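Local atomic coordinates of 3-carboxy-cis,cis-muconate cycloisomerase (Pseudomonas putida, PDB entry 1RE5), a protein that belongs to the fumarase/aspartase superfamily of largely helical enzymes and forms a tetramer of identical subunits. Residues L387-C391 with V405-Q411; M28-E32 with L81-L85; M164-L170 with W437-V442; L122-E126 with L180-R184. One frame throughout, in Å; residues are numbered along the deposited sequence.

Contact 1 of 4, residues L387-C391 with V405-Q411; sequences LLEQC and VLGDEPQ
Cys391 on helix 381-397 meets Val405 and Leu406 where helix 402-407, and helix 410-415 after it, pack back against helix 381-397 in the helical C-terminal region. The second segment breaks at Asp408 and Glu409 and resumes as helix 410-415. Two backbone separations show how the segments diverge: the CA atoms of Cys391 and Val405 lie 6.0 Å apart, those of Leu387 and Gln411 8.2 Å.

The apolar contacts cluster at the close end. Val405 sets CG1 anti to its backbone N (chi1 -180°), which brings this methyl within 3.8 Å of Cys391 CB and against the Cys391 carbonyl oxygen. Leu406 CD2 reaches Cys391 SG at 3.4 Å. Beyond them Leu388 and Leu406 approach each other more loosely; Val371 and Ser372 back the former, Leu425 the latter. At the wide end Leu387 forks, with CD2 at 3.5 Å from Gln411 CB and CD1 turned to Glu409.

The polar contacts centre on Glu409, the N-cap of helix 410-415. A bend at chi2 (56°) folds its carboxylate back, and OE2 accepts a weak bond from Gln411 N at 3.3 Å. Leu387 CD1 packs against this carboxylate; Glu409 as a whole is buried. The extended Gln390 crosses Glu409 at about a right angle, amide and carboxylate planes 61° apart, with NE2 of Gln390 3.5 Å from OE1 of Glu409.

Contact 2 of 4, residues M28-E32 with L81-L85; sequences MLDFE and LVKAL
Glu32 of helix 21-40 lies across Leu85 and Val82 of helix 78-92, and its chain, traced outward, reads the interface atom by atom. CB starts toward the partner helix and rests 4.0 Å from Leu85 CD2; CG meets the same methyl at an equal distance. There the chain bends (chi2 -57°), turning the carboxylate away from Leu85, so that OE1 ends 3.8 Å from Val82 CG2, the two side chains crossing at about a right angle. OE1 also lies in plane at the edge of the Phe31 ring, and His101 touches both Glu32 and Val82.

The rest of the interface is aliphatic. Leu81 sends its CD2 methyl between two neighbours, 3.7 Å from Met28 CB and 3.9 Å from Leu29 CD2. The Leu29 methyl lies also at 4.3 Å from Leu85 CD2, linking the two leucines that are one turn apart on helix 78-92.

Axes 11.5 Å apart at closest approach, crossing at -59°, account for the small patch: the side chains bridge the gap while the backbones stay apart. The contact joins helices 21-40 and 78-92 at a steep angle in the helical N-terminal part of a fumarase/aspartase-type subunit.

Contact 3 of 4, residues M164-L170 with W437-V442; sequences MKLAGVL and WVARAV
A close, apolar helix-helix contact joins Ala167 and its neighbours on helix 162-187, in the long-helix core of the subunit, to Val438 and Ala441 on helix 434-449 near the C-terminus. The axes run in nearly the same direction, 25° apart, and approach to 8.8 Å. Small side chains permit this: the CA atoms of Ala167 and Val438 are 5.2 Å apart, while Ala167 CB lies 4.0 Å from both Val438 CG2 and Ala441 CB.

Larger side chains flank the alanines. Leu170 places CD2 against helix 434-449, 3.8 Å from the carbonyl O of Ala441 and 4.0 Å from Val442 CG2. At the other end Met164 runs alongside the indole of Trp437. The sulfur, SD, is 4.9 Å from the centroid of the indole five-membered ring and 89° off its normal, hence a Met-aromatic contact at the ring edge; Met164 CG meets CD1 of Trp437 at 3.7 Å. Trp437 NE1 is hydrogen-bonded to Gly197 O of the second subunit, whose Gln224 packs on Ala167 and Ala441.

The chain thus returns from its C-terminal region to the central helical bundle, whose association between subunits is characteristic of the fumarase/aspartase superfamily.

Contact 4 of 4, residues L122-E126 with L180-R184; sequences LDLIE and LQELR
A salt-bridge network of Asp123, Glu126 and Arg184 ties together two long helices of the central bundle, 106-142 and 162-187, above a leucine-rich seam. The segments run antiparallel, at 160° between their directions, with axes 11.9 Å apart at closest approach. Long side chains therefore have to span the gap.

Arg184 does so from helix 162-187. Its guanidinium is gripped at the edge by acids one turn apart on the other helix. NH2 donates to Asp123 OD2 at 2.6 Å in a fairly straight bond (162° at the hydrogen), on the syn side, 23° out of the carboxylate plane, the two flat groups being nearly coplanar. NH1 adds a weak bond of 3.1 Å to the same oxygen, making Asp123 OD2 a shared acceptor. NH1 also forms a salt bridge to Glu126 OE1, 2.6 Å away. Held by two acids, the guanidinium probably has little freedom to rotate; Arg119 of helix 106-142 also packs against Arg184.

Beneath the charges, Leu122 divides its methyls. CD1 lies over one face of the guanidinium, 3.8 Å from Arg184 NH1, whereas CD2 reaches Leu180 CG at 3.9 Å, the two leucines passing one another head to tail. Leu180 also places CD2 at 3.9 Å from Ile125 CG2, and this pair continues inward: Leu240 touches Ile125 and Val239 touches Leu180, both from helix 231-257.

Apolar packing toward helix 231-257 with a more exposed salt-bridge network beside it joins two antiparallel helices of the long-helix bundle, the hallmark of the fumarase/aspartase superfamily.

Contacts 3 and 4 both use helix 162-187, their centres 22 Å apart: one end joins the C-terminal helix 434-449, the other helix 106-142. Contact 2 and contact 1 lie far out on opposite sides of the chain's centre, 82 Å apart centre to centre. Contacts 1, 2 and 3 are buried, whereas contact 4 is partly exposed, and it alone has salt bridges between its segments. The spacing is consistent with side-chain size: alanines allow the close axes of contact 3, while longer residues bridge contacts 2 and 4. Contact 1 differs in that one segment contains a break between two helices, with Glu409 as N-cap. Contact 3 is the one most involved with the second subunit.

Contact 1 of 4, residues L387-C391 with V405-Q411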
loop_
_atom_site.group_PDB
_atom_site.type_symbol
_atom_site.label_atom_id
_atom_site.label_comp_id
_atom_site.label_asym_id
_atom_site.label_seq_id
_atom_site.Cartn_x
_atom_site.Cartn_y
_atom_site.Cartn_z
ATOM N N LEU D 387 11.652 -24.574 45.027
ATOM C CA LEU D 387 11.366 -23.631 46.106
ATOM C C LEU D 387 10.841 -22.261 45.649
ATOM O O LEU D 387 10.078 -21.613 46.371
ATOM C CB LEU D 387 12.622 -23.440 46.967
ATOM C CG LEU D 387 12.459 -22.614 48.246
ATOM C CD1 LEU D 387 11.463 -23.300 49.177
ATOM C CD2 LEU D 387 13.812 -22.452 48.929
ATOM N N LEU D 388 11.243 -21.822 44.458
ATOM C CA LEU D 388 10.807 -20.528 43.942
ATOM C C LEU D 388 9.407 -20.601 43.342
ATOM O O LEU D 388 8.579 -19.732 43.591
ATOM C CB LEU D 388 11.802 -20.008 42.899
ATOM C CG LEU D 388 11.705 -18.525 42.520
ATOM C CD1 LEU D 388 11.893 -17.649 43.753
ATOM C CD2 LEU D 388 12.768 -18.205 41.487
ATOM N N GLU D 389 9.139 -21.632 42.549
ATOM C CA GLU D 389 7.817 -21.773 41.958
ATOM C C GLU D 389 6.796 -21.892 43.079
ATOM O O GLU D 389 5.660 -21.437 42.960
ATOM C CB GLU D 389 7.747 -23.022 41.088
ATOM C CG GLU D 389 8.667 -22.999 39.892
ATOM C CD GLU D 389 8.481 -24.219 39.007
ATOM O OE1 GLU D 389 8.656 -25.355 39.510
ATOM O OE2 GLU D 389 8.156 -24.037 37.811
ATOM N N GLN D 390 7.219 -22.515 44.171
ATOM C CA GLN D 390 6.359 -22.716 45.326
ATOM C C GLN D 390 5.999 -21.377 45.961
ATOM O O GLN D 390 4.843 -21.142 46.310
ATOM C CB GLN D 390 7.071 -23.616 46.340
ATOM C CG GLN D 390 6.262 -23.937 47.582
ATOM C CD GLN D 390 7.058 -24.743 48.595
ATOM O OE1 GLN D 390 7.457 -25.880 48.325
ATOM N NE2 GLN D 390 7.300 -24.155 49.765
ATOM N N CYS D 391 6.990 -20.500 46.104
ATOM C CA CYS D 391 6.770 -19.183 46.696
ATOM C C CYS D 391 5.902 -18.294 45.818
ATOM O O CYS D 391 5.126 -17.487 46.325
ATOM C CB CYS D 391 8.101 -18.473 46.953
ATOM S SG CYS D 391 8.971 -18.992 48.434
ATOM N N VAL D 405 6.248 -13.423 51.019
ATOM C CA VAL D 405 6.256 -14.873 50.889
ATOM C C VAL D 405 7.650 -15.480 51.045
ATOM O O VAL D 405 7.791 -16.561 51.621
ATOM C CB VAL D 405 5.679 -15.301 49.535
ATOM C CG1 VAL D 405 5.686 -16.820 49.408
ATOM C CG2 VAL D 405 4.277 -14.761 49.399
ATOM N N LEU D 406 8.673 -14.793 50.537
ATOM C CA LEU D 406 10.053 -15.279 50.631
ATOM C C LEU D 406 10.629 -15.098 52.034
ATOM O O LEU D 406 11.497 -15.860 52.464
ATOM C CB LEU D 406 10.945 -14.551 49.622
ATOM C CG LEU D 406 10.729 -14.856 48.141
ATOM C CD1 LEU D 406 11.624 -13.958 47.303
ATOM C CD2 LEU D 406 11.022 -16.319 47.871
ATOM N N GLY D 407 10.144 -14.082 52.742
ATOM C CA GLY D 407 10.617 -13.823 54.089
ATOM C C GLY D 407 10.103 -14.865 55.060
ATOM O O GLY D 407 10.730 -15.130 56.083
ATOM N N ASP D 408 8.958 -15.455 54.732
ATOM C CA ASP D 408 8.335 -16.477 55.562
ATOM C C ASP D 408 8.733 -17.870 55.078
ATOM O O ASP D 408 8.162 -18.878 55.494
ATOM C CB ASP D 408 6.811 -16.325 55.513
ATOM C CG ASP D 408 6.339 -14.989 56.062
ATOM O OD1 ASP D 408 5.129 -14.688 55.957
ATOM O OD2 ASP D 408 7.179 -14.241 56.601
ATOM N N GLU D 409 9.716 -17.919 54.188
ATOM C CA GLU D 409 10.189 -19.185 53.651
ATOM C C GLU D 409 11.481 -19.597 54.350
ATOM O O GLU D 409 12.542 -19.016 54.113
ATOM C CB GLU D 409 10.422 -19.058 52.145
ATOM C CG GLU D 409 11.139 -20.241 51.524
ATOM C CD GLU D 409 10.427 -21.546 51.775
ATOM O OE1 GLU D 409 9.269 -21.685 51.334
ATOM O OE2 GLU D 409 11.030 -22.434 52.414
ATOM N N PRO D 410 11.403 -20.608 55.230
ATOM C CA PRO D 410 12.559 -21.113 55.978
ATOM C C PRO D 410 13.864 -21.223 55.178
ATOM O O PRO D 410 14.854 -20.580 55.521
ATOM C CB PRO D 410 12.061 -22.458 56.488
ATOM C CG PRO D 410 10.622 -22.157 56.791
ATOM C CD PRO D 410 10.188 -21.373 55.568
ATOM N N GLN D 411 13.871 -22.026 54.117
ATOM C CA GLN D 411 15.081 -22.189 53.314
ATOM C C GLN D 411 15.585 -20.869 52.759
ATOM O O GLN D 411 16.793 -20.624 52.734
ATOM C CB GLN D 411 14.849 -23.154 52.150
ATOM C CG GLN D 411 14.544 -24.581 52.563
ATOM C CD GLN D 411 13.094 -24.780 52.966
ATOM O OE1 GLN D 411 12.625 -24.217 53.959
ATOM N NE2 GLN D 411 12.371 -25.579 52.186
#

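Contact 2 of 4, residues M28-E32 with L81-L85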
loop_
_atom_site.group_PDB
_atom_site.type_symbol
_atom_site.label_atom_id
_atom_site.label_comp_id
_atom_site.label_asym_id
_atom_site.label_seq_id
_atom_site.Cartn_x
_atom_site.Cartn_y
_atom_site.Cartn_z
ATOM N N MET D 28 11.335 25.874 -11.065
ATOM C CA MET D 28 11.449 25.818 -12.516
ATOM C C MET D 28 12.053 27.104 -13.094
ATOM O O MET D 28 12.909 27.059 -13.985
ATOM C CB MET D 28 10.079 25.540 -13.142
ATOM C CG MET D 28 9.560 24.146 -12.861
ATOM S SD MET D 28 8.004 23.786 -13.675
ATOM C CE MET D 28 6.813 24.418 -12.513
ATOM N N LEU D 29 11.616 28.249 -12.587
ATOM C CA LEU D 29 12.157 29.510 -13.059
ATOM C C LEU D 29 13.658 29.550 -12.774
ATOM O O LEU D 29 14.443 29.992 -13.620
ATOM C CB LEU D 29 11.442 30.676 -12.384
ATOM C CG LEU D 29 9.968 30.745 -12.793
ATOM C CD1 LEU D 29 9.227 31.786 -11.950
ATOM C CD2 LEU D 29 9.875 31.056 -14.275
ATOM N N ASP D 30 14.056 29.077 -11.594
ATOM C CA ASP D 30 15.473 29.039 -11.226
ATOM C C ASP D 30 16.243 28.254 -12.283
ATOM O O ASP D 30 17.381 28.593 -12.642
ATOM C CB ASP D 30 15.654 28.364 -9.865
ATOM C CG ASP D 30 15.414 29.312 -8.706
ATOM O OD1 ASP D 30 14.699 30.329 -8.886
ATOM O OD2 ASP D 30 15.938 29.031 -7.607
ATOM N N PHE D 31 15.609 27.193 -12.774
ATOM C CA PHE D 31 16.212 26.362 -13.800
ATOM C C PHE D 31 16.377 27.171 -15.084
ATOM O O PHE D 31 17.461 27.191 -15.670
ATOM C CB PHE D 31 15.335 25.146 -14.083
ATOM C CG PHE D 31 15.764 24.367 -15.293
ATOM C CD1 PHE D 31 16.884 23.531 -15.240
ATOM C CD2 PHE D 31 15.072 24.501 -16.500
ATOM C CE1 PHE D 31 17.308 22.839 -16.364
ATOM C CE2 PHE D 31 15.492 23.810 -17.636
ATOM C CZ PHE D 31 16.615 22.975 -17.567
ATOM N N GLU D 32 15.301 27.833 -15.512
ATOM C CA GLU D 32 15.316 28.645 -16.734
ATOM C C GLU D 32 16.408 29.716 -16.726
ATOM O O GLU D 32 17.176 29.849 -17.690
ATOM C CB GLU D 32 13.948 29.296 -16.944
ATOM C CG GLU D 32 12.836 28.278 -17.203
ATOM C CD GLU D 32 13.121 27.381 -18.413
ATOM O OE1 GLU D 32 12.511 26.298 -18.516
ATOM O OE2 GLU D 32 13.948 27.755 -19.268
ATOM N N LEU D 81 4.199 27.367 -18.226
ATOM C CA LEU D 81 5.035 28.320 -17.513
ATOM C C LEU D 81 5.989 28.994 -18.486
ATOM O O LEU D 81 6.120 30.221 -18.487
ATOM C CB LEU D 81 5.853 27.628 -16.427
ATOM C CG LEU D 81 6.805 28.589 -15.711
ATOM C CD1 LEU D 81 5.978 29.629 -14.971
ATOM C CD2 LEU D 81 7.710 27.838 -14.753
ATOM N N VAL D 82 6.661 28.179 -19.302
ATOM C CA VAL D 82 7.614 28.683 -20.280
ATOM C C VAL D 82 6.931 29.674 -21.213
ATOM O O VAL D 82 7.486 30.731 -21.511
ATOM C CB VAL D 82 8.242 27.528 -21.099
ATOM C CG1 VAL D 82 9.072 28.091 -22.241
ATOM C CG2 VAL D 82 9.133 26.675 -20.200
ATOM N N LYS D 83 5.726 29.345 -21.662
ATOM C CA LYS D 83 4.988 30.248 -22.538
ATOM C C LYS D 83 4.726 31.574 -21.815
ATOM O O LYS D 83 4.942 32.647 -22.371
ATOM C CB LYS D 83 3.657 29.618 -22.953
ATOM C CG LYS D 83 2.849 30.458 -23.928
ATOM C CD LYS D 83 1.555 29.742 -24.317
ATOM C CE LYS D 83 0.781 30.486 -25.407
ATOM N NZ LYS D 83 1.568 30.583 -26.674
ATOM N N ALA D 84 4.268 31.496 -20.572
ATOM C CA ALA D 84 3.982 32.694 -19.798
ATOM C C ALA D 84 5.263 33.486 -19.560
ATOM O O ALA D 84 5.248 34.718 -19.534
ATOM C CB ALA D 84 3.337 32.319 -18.459
ATOM N N LEU D 85 6.370 32.777 -19.370
ATOM C CA LEU D 85 7.648 33.438 -19.142
ATOM C C LEU D 85 8.009 34.221 -20.407
ATOM O O LEU D 85 8.411 35.384 -20.340
ATOM C CB LEU D 85 8.736 32.403 -18.833
ATOM C CG LEU D 85 10.188 32.892 -18.760
ATOM C CD1 LEU D 85 10.332 34.004 -17.735
ATOM C CD2 LEU D 85 11.088 31.724 -18.398
#

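Contact 3 of 4, residues M164-L170 with W437-V442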
loop_
_atom_site.group_PDB
_atom_site.type_symbol
_atom_site.label_atom_id
_atom_site.label_comp_id
_atom_site.label_asym_id
_atom_site.label_seq_id
_atom_site.Cartn_x
_atom_site.Cartn_y
_atom_site.Cartn_z
ATOM N N MET D 164 16.683 4.124 28.581
ATOM C CA MET D 164 16.935 3.034 27.651
ATOM C C MET D 164 15.948 3.167 26.493
ATOM O O MET D 164 16.337 3.106 25.320
ATOM C CB MET D 164 16.750 1.685 28.341
ATOM C CG MET D 164 17.387 0.522 27.607
ATOM S SD MET D 164 16.809 -1.100 28.159
ATOM C CE MET D 164 16.839 -0.873 29.875
ATOM N N LYS D 165 14.675 3.378 26.823
ATOM C CA LYS D 165 13.658 3.517 25.800
ATOM C C LYS D 165 13.979 4.688 24.888
ATOM O O LYS D 165 14.041 4.519 23.674
ATOM C CB LYS D 165 12.272 3.694 26.433
ATOM C CG LYS D 165 11.797 2.495 27.275
ATOM C CD LYS D 165 10.446 2.767 27.916
ATOM C CE LYS D 165 9.300 2.666 26.922
ATOM N NZ LYS D 165 9.045 1.267 26.498
ATOM N N LEU D 166 14.189 5.874 25.454
ATOM C CA LEU D 166 14.510 7.035 24.630
ATOM C C LEU D 166 15.788 6.823 23.831
ATOM O O LEU D 166 15.939 7.363 22.742
ATOM C CB LEU D 166 14.665 8.286 25.490
ATOM C CG LEU D 166 13.413 8.772 26.216
ATOM C CD1 LEU D 166 13.749 10.000 27.027
ATOM C CD2 LEU D 166 12.316 9.089 25.204
ATOM N N ALA D 167 16.715 6.036 24.364
ATOM C CA ALA D 167 17.976 5.774 23.662
ATOM C C ALA D 167 17.724 5.032 22.347
ATOM O O ALA D 167 18.409 5.260 21.351
ATOM C CB ALA D 167 18.917 4.962 24.561
ATOM N N GLY D 168 16.752 4.126 22.352
ATOM C CA GLY D 168 16.421 3.399 21.135
ATOM C C GLY D 168 15.915 4.325 20.035
ATOM O O GLY D 168 16.226 4.129 18.865
ATOM N N VAL D 169 15.123 5.331 20.399
ATOM C CA VAL D 169 14.630 6.266 19.403
ATOM C C VAL D 169 15.830 7.045 18.898
ATOM O O VAL D 169 15.962 7.275 17.695
ATOM C CB VAL D 169 13.572 7.237 19.975
ATOM C CG1 VAL D 169 13.097 8.191 18.867
ATOM C CG2 VAL D 169 12.387 6.448 20.532
ATOM N N LEU D 170 16.711 7.439 19.816
ATOM C CA LEU D 170 17.931 8.163 19.435
ATOM C C LEU D 170 18.717 7.322 18.430
ATOM O O LEU D 170 19.115 7.818 17.376
ATOM C CB LEU D 170 18.820 8.447 20.655
ATOM C CG LEU D 170 20.150 9.162 20.344
ATOM C CD1 LEU D 170 19.876 10.513 19.657
ATOM C CD2 LEU D 170 20.954 9.364 21.626
ATOM N N TRP D 437 23.430 0.861 27.370
ATOM C CA TRP D 437 22.748 1.139 26.111
ATOM C C TRP D 437 22.640 2.656 25.888
ATOM O O TRP D 437 22.964 3.169 24.803
ATOM C CB TRP D 437 21.344 0.524 26.111
ATOM C CG TRP D 437 21.277 -0.985 26.242
ATOM C CD1 TRP D 437 20.227 -1.713 26.739
ATOM C CD2 TRP D 437 22.273 -1.941 25.844
ATOM N NE1 TRP D 437 20.505 -3.055 26.676
ATOM C CE2 TRP D 437 21.751 -3.228 26.134
ATOM C CE3 TRP D 437 23.553 -1.838 25.273
ATOM C CZ2 TRP D 437 22.465 -4.409 25.872
ATOM C CZ3 TRP D 437 24.267 -3.016 25.012
ATOM C CH2 TRP D 437 23.717 -4.285 25.316
ATOM N N VAL D 438 22.179 3.377 26.908
ATOM C CA VAL D 438 22.062 4.824 26.796
ATOM C C VAL D 438 23.424 5.447 26.490
ATOM O O VAL D 438 23.529 6.418 25.744
ATOM C CB VAL D 438 21.549 5.439 28.095
ATOM C CG1 VAL D 438 21.594 6.959 27.992
ATOM C CG2 VAL D 438 20.128 4.949 28.384
ATOM N N ALA D 439 24.470 4.872 27.076
ATOM C CA ALA D 439 25.832 5.354 26.889
ATOM C C ALA D 439 26.283 5.199 25.451
ATOM O O ALA D 439 26.750 6.153 24.829
ATOM C CB ALA D 439 26.749 4.597 27.789
ATOM N N ARG D 440 26.141 3.987 24.929
ATOM C CA ARG D 440 26.539 3.694 23.565
ATOM C C ARG D 440 25.773 4.532 22.550
ATOM O O ARG D 440 26.356 5.078 21.617
ATOM C CB ARG D 440 26.315 2.217 23.271
ATOM C CG ARG D 440 27.055 1.284 24.185
ATOM C CD ARG D 440 26.804 -0.135 23.755
ATOM N NE ARG D 440 28.039 -0.841 23.452
ATOM C CZ ARG D 440 28.213 -1.621 22.388
ATOM N NH1 ARG D 440 27.238 -1.798 21.507
ATOM N NH2 ARG D 440 29.366 -2.249 22.213
ATOM N N ALA D 441 24.461 4.627 22.726
ATOM C CA ALA D 441 23.637 5.403 21.805
ATOM C C ALA D 441 24.028 6.880 21.786
ATOM O O ALA D 441 24.166 7.477 20.713
ATOM C CB ALA D 441 22.162 5.261 22.172
ATOM N N VAL D 442 24.192 7.469 22.971
ATOM C CA VAL D 442 24.559 8.882 23.077
ATOM C C VAL D 442 25.953 9.067 22.515
ATOM O O VAL D 442 26.236 10.041 21.826
ATOM C CB VAL D 442 24.524 9.355 24.537
ATOM C CG1 VAL D 442 25.095 10.764 24.652
ATOM C CG2 VAL D 442 23.088 9.320 25.035
#

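Contact 4 of 4, residues L122-E126 with L180-R184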
loop_
_atom_site.group_PDB
_atom_site.type_symbol
_atom_site.label_atom_id
_atom_site.label_comp_id
_atom_site.label_asym_id
_atom_site.label_seq_id
_atom_site.Cartn_x
_atom_site.Cartn_y
_atom_site.Cartn_z
ATOM N N LEU D 122 15.515 18.711 2.207
ATOM C CA LEU D 122 16.512 17.870 2.853
ATOM C C LEU D 122 17.176 18.659 3.965
ATOM O O LEU D 122 17.403 18.140 5.064
ATOM C CB LEU D 122 17.572 17.435 1.847
ATOM C CG LEU D 122 18.131 16.023 2.023
ATOM C CD1 LEU D 122 19.402 15.915 1.221
ATOM C CD2 LEU D 122 18.408 15.727 3.480
ATOM N N ASP D 123 17.483 19.921 3.665
ATOM C CA ASP D 123 18.124 20.821 4.619
ATOM C C ASP D 123 17.292 21.033 5.882
ATOM O O ASP D 123 17.847 21.062 6.979
ATOM C CB ASP D 123 18.445 22.169 3.943
ATOM C CG ASP D 123 19.710 22.108 3.064
ATOM O OD1 ASP D 123 19.938 23.056 2.272
ATOM O OD2 ASP D 123 20.479 21.117 3.171
ATOM N N LEU D 124 15.976 21.177 5.739
ATOM C CA LEU D 124 15.115 21.355 6.912
ATOM C C LEU D 124 15.107 20.093 7.765
ATOM O O LEU D 124 15.298 20.137 8.984
ATOM C CB LEU D 124 13.673 21.649 6.511
ATOM C CG LEU D 124 13.315 23.026 5.970
ATOM C CD1 LEU D 124 11.798 23.202 6.050
ATOM C CD2 LEU D 124 14.009 24.098 6.792
ATOM N N ILE D 125 14.874 18.973 7.092
ATOM C CA ILE D 125 14.808 17.674 7.717
ATOM C C ILE D 125 16.066 17.343 8.485
ATOM O O ILE D 125 15.987 16.821 9.593
ATOM C CB ILE D 125 14.511 16.606 6.655
ATOM C CG1 ILE D 125 13.080 16.820 6.151
ATOM C CG2 ILE D 125 14.741 15.191 7.222
ATOM C CD1 ILE D 125 12.649 15.856 5.095
ATOM N N GLU D 126 17.226 17.652 7.915
ATOM C CA GLU D 126 18.477 17.368 8.614
ATOM C C GLU D 126 18.596 18.236 9.868
ATOM O O GLU D 126 19.052 17.766 10.910
ATOM C CB GLU D 126 19.685 17.595 7.701
ATOM C CG GLU D 126 19.781 16.618 6.530
ATOM C CD GLU D 126 21.167 16.619 5.859
ATOM O OE1 GLU D 126 21.660 17.713 5.479
ATOM O OE2 GLU D 126 21.759 15.522 5.708
ATOM N N LEU D 180 20.488 9.752 5.264
ATOM C CA LEU D 180 20.245 11.016 4.565
ATOM C C LEU D 180 21.559 11.572 4.005
ATOM O O LEU D 180 21.611 12.171 2.936
ATOM C CB LEU D 180 19.627 12.010 5.551
ATOM C CG LEU D 180 18.140 12.351 5.408
ATOM C CD1 LEU D 180 17.381 11.255 4.664
ATOM C CD2 LEU D 180 17.564 12.602 6.773
ATOM N N GLN D 181 22.627 11.346 4.748
ATOM C CA GLN D 181 23.941 11.815 4.357
ATOM C C GLN D 181 24.438 11.020 3.158
ATOM O O GLN D 181 24.977 11.590 2.212
ATOM C CB GLN D 181 24.898 11.650 5.539
ATOM C CG GLN D 181 26.159 12.474 5.478
ATOM C CD GLN D 181 27.000 12.319 6.733
ATOM O OE1 GLN D 181 27.443 11.213 7.075
ATOM N NE2 GLN D 181 27.223 13.427 7.432
ATOM N N GLU D 182 24.242 9.707 3.190
ATOM C CA GLU D 182 24.712 8.858 2.108
ATOM C C GLU D 182 23.981 9.045 0.795
ATOM O O GLU D 182 24.558 8.816 -0.268
ATOM C CB GLU D 182 24.630 7.394 2.512
ATOM C CG GLU D 182 25.345 7.082 3.813
ATOM C CD GLU D 182 25.196 5.628 4.220
ATOM O OE1 GLU D 182 24.154 5.028 3.866
ATOM O OE2 GLU D 182 26.106 5.094 4.901
ATOM N N LEU D 183 22.720 9.460 0.852
ATOM C CA LEU D 183 21.955 9.635 -0.373
ATOM C C LEU D 183 22.069 11.047 -0.954
ATOM O O LEU D 183 21.712 11.290 -2.112
ATOM C CB LEU D 183 20.479 9.283 -0.131
ATOM C CG LEU D 183 19.585 10.199 0.714
ATOM C CD1 LEU D 183 19.239 11.476 -0.030
ATOM C CD2 LEU D 183 18.308 9.464 1.034
ATOM N N ARG D 184 22.569 11.979 -0.156
ATOM C CA ARG D 184 22.684 13.354 -0.615
ATOM C C ARG D 184 23.369 13.506 -1.984
ATOM O O ARG D 184 22.812 14.112 -2.903
ATOM C CB ARG D 184 23.410 14.187 0.443
ATOM C CG ARG D 184 23.462 15.658 0.139
ATOM C CD ARG D 184 23.319 16.485 1.411
ATOM N NE ARG D 184 23.004 17.871 1.077
ATOM C CZ ARG D 184 22.272 18.687 1.831
ATOM N NH1 ARG D 184 21.768 18.269 2.987
ATOM N NH2 ARG D 184 22.014 19.920 1.410
#